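Local coordinates for protein deoxyhypusine hydroxylase (Homo sapiens, PDB 4D50) that hydroxylates the deoxyhypusine residue of translation initiation factor eIF-5A at a diiron centre, completing the synthesis of hypusine, at residues M78-L83 with E98-I103. Numbering follows the deposited sequence.
Sequences MLVDVL and EALGAI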
loop_
_atom_site.group_PDB
_atom_site.type_symbol
_atom_site.label_atom_id
_atom_site.label_comp_id
_atom_site.label_asym_id
_atom_site.label_seq_id
_atom_site.Cartn_x
_atom_site.Cartn_y
_atom_site.Cartn_z
ATOM N N MET A 78 4.200 -17.472 3.312
ATOM C CA MET A 78 4.842 -16.830 2.155
ATOM C C MET A 78 5.254 -15.449 2.591
ATOM O O MET A 78 6.340 -15.017 2.270
ATOM C CB MET A 78 3.881 -16.730 0.969
ATOM C CG MET A 78 4.511 -16.120 -0.266
ATOM S SD MET A 78 5.955 -16.923 -1.022
ATOM C CE MET A 78 5.670 -18.651 -0.971
ATOM N N LEU A 79 4.402 -14.784 3.343
ATOM C CA LEU A 79 4.707 -13.360 3.750
ATOM C C LEU A 79 5.889 -13.330 4.748
ATOM O O LEU A 79 6.725 -12.433 4.736
ATOM C CB LEU A 79 3.516 -12.668 4.356
ATOM C CG LEU A 79 2.414 -12.340 3.345
ATOM C CD1 LEU A 79 1.098 -11.971 3.981
ATOM C CD2 LEU A 79 2.900 -11.195 2.460
ATOM N N VAL A 80 5.979 -14.364 5.578
ATOM C CA VAL A 80 7.138 -14.500 6.457
ATOM C C VAL A 80 8.420 -14.648 5.629
ATOM O O VAL A 80 9.476 -14.033 5.935
ATOM C CB VAL A 80 6.876 -15.622 7.520
ATOM C CG1 VAL A 80 8.141 -15.902 8.305
ATOM C CG2 VAL A 80 5.789 -15.198 8.494
ATOM N N ASP A 81 8.394 -15.544 4.654
ATOM C CA ASP A 81 9.529 -15.830 3.791
ATOM C C ASP A 81 9.949 -14.530 3.107
ATOM O O ASP A 81 11.117 -14.232 3.090
ATOM C CB ASP A 81 9.222 -16.848 2.676
ATOM C CG ASP A 81 9.071 -18.282 3.164
ATOM O OD1 ASP A 81 9.414 -18.554 4.317
ATOM O OD2 ASP A 81 8.627 -19.149 2.363
ATOM N N VAL A 82 9.010 -13.730 2.617
ATOM C CA VAL A 82 9.379 -12.411 2.027
ATOM C C VAL A 82 9.969 -11.429 3.039
ATOM O O VAL A 82 10.937 -10.773 2.784
ATOM C CB VAL A 82 8.187 -11.803 1.283
ATOM C CG1 VAL A 82 8.537 -10.393 0.825
ATOM C CG2 VAL A 82 7.782 -12.701 0.141
ATOM N N LEU A 83 9.344 -11.298 4.201
ATOM C CA LEU A 83 9.846 -10.452 5.233
ATOM C C LEU A 83 11.265 -10.823 5.610
ATOM O O LEU A 83 12.093 -9.946 5.788
ATOM C CB LEU A 83 9.038 -10.564 6.501
ATOM C CG LEU A 83 9.451 -9.743 7.693
ATOM C CD1 LEU A 83 9.630 -8.279 7.342
ATOM C CD2 LEU A 83 8.488 -9.948 8.873
ATOM N N GLU A 98 3.893 -5.269 6.881
ATOM C CA GLU A 98 2.542 -4.661 6.979
ATOM C C GLU A 98 1.398 -5.655 6.719
ATOM O O GLU A 98 0.399 -5.632 7.407
ATOM C CB GLU A 98 2.373 -3.447 6.025
ATOM C CG GLU A 98 1.010 -2.775 6.183
ATOM C CD GLU A 98 0.832 -1.515 5.362
ATOM O OE1 GLU A 98 1.802 -0.739 5.233
ATOM O OE2 GLU A 98 -0.330 -1.279 4.963
ATOM N N ALA A 99 1.566 -6.542 5.713
ATOM C CA ALA A 99 0.581 -7.485 5.353
ATOM C C ALA A 99 0.331 -8.449 6.489
ATOM O O ALA A 99 -0.771 -8.841 6.676
ATOM C CB ALA A 99 0.942 -8.198 4.060
ATOM N N LEU A 100 1.405 -8.880 7.191
ATOM C CA LEU A 100 1.266 -9.713 8.363
ATOM C C LEU A 100 0.393 -9.026 9.429
ATOM O O LEU A 100 -0.494 -9.687 9.942
ATOM C CB LEU A 100 2.668 -10.164 8.903
ATOM C CG LEU A 100 3.379 -11.178 7.980
ATOM C CD1 LEU A 100 4.844 -11.328 8.378
ATOM C CD2 LEU A 100 2.656 -12.572 7.976
ATOM N N GLY A 101 0.580 -7.718 9.596
ATOM C CA GLY A 101 -0.274 -6.910 10.459
ATOM C C GLY A 101 -1.722 -6.843 10.018
ATOM O O GLY A 101 -2.637 -6.864 10.878
ATOM N N ALA A 102 -1.937 -6.861 8.691
ATOM C CA ALA A 102 -3.261 -6.642 8.141
ATOM C C ALA A 102 -4.076 -7.831 8.297
ATOM O O ALA A 102 -5.268 -7.733 8.528
ATOM C CB ALA A 102 -3.156 -6.187 6.704
ATOM N N ILE A 103 -3.453 -8.992 8.201
ATOM C CA ILE A 103 -4.161 -10.263 8.384
ATOM C C ILE A 103 -4.653 -10.398 9.827
ATOM O O ILE A 103 -5.771 -10.858 10.032
ATOM C CB ILE A 103 -3.287 -11.435 7.999
ATOM C CG1 ILE A 103 -3.086 -11.433 6.475
ATOM C CG2 ILE A 103 -3.914 -12.795 8.391
ATOM C CD1 ILE A 103 -1.925 -12.320 6.011
#
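Leu79 and Leu100 interlock across two helical segments, 78-83 and 98-103, whose axes pass 9.9 Å apart, roughly antiparallel, with a signed crossing angle of -152°. Along Leu79, CB comes first, lying 3.7 Å from Leu100 CD2 and slightly farther from Leu100 CG. Beyond it the two methyls reach Ala99 and Ile103 of the same helix: CD2 rests 3.9 Å from Ala99 CB, while CD1 passes the same methyl and meets Ile103 CD1 tip to tip at 3.7 Å. This reach follows from a CG set beside the backbone N and opposite the carbonyl carbon (chi1 -71°). Residues 78-83 lie in the first HEAT-like PBS-type repeat and 98-103 in the second, so the apolar seam joins consecutive repeats of the alpha-helical solenoid. Ala99 follows the iron ligand Glu95 by one helical turn, its side chain about 10 Å from a bound iron. Leu100 CD1 touches Leu83 CD2 at 3.9 Å, and the Leu100 fork crosses Val80 at about a right angle, CD1 standing 4.0 Å from Val80 CG2. Cutting Leu100 back to an alanine removes CG and both methyls and would probably open a gap facing Leu79 CB, Val80 and Leu83. Leu112 and Ile111 of helix 109-115 also pack here, against Leu100 and Val80 respectively. Nearby, Arg93 NE hydrogen-bonds the carbonyl of Leu83, tying helix 76-84 to the start of helix 90-103.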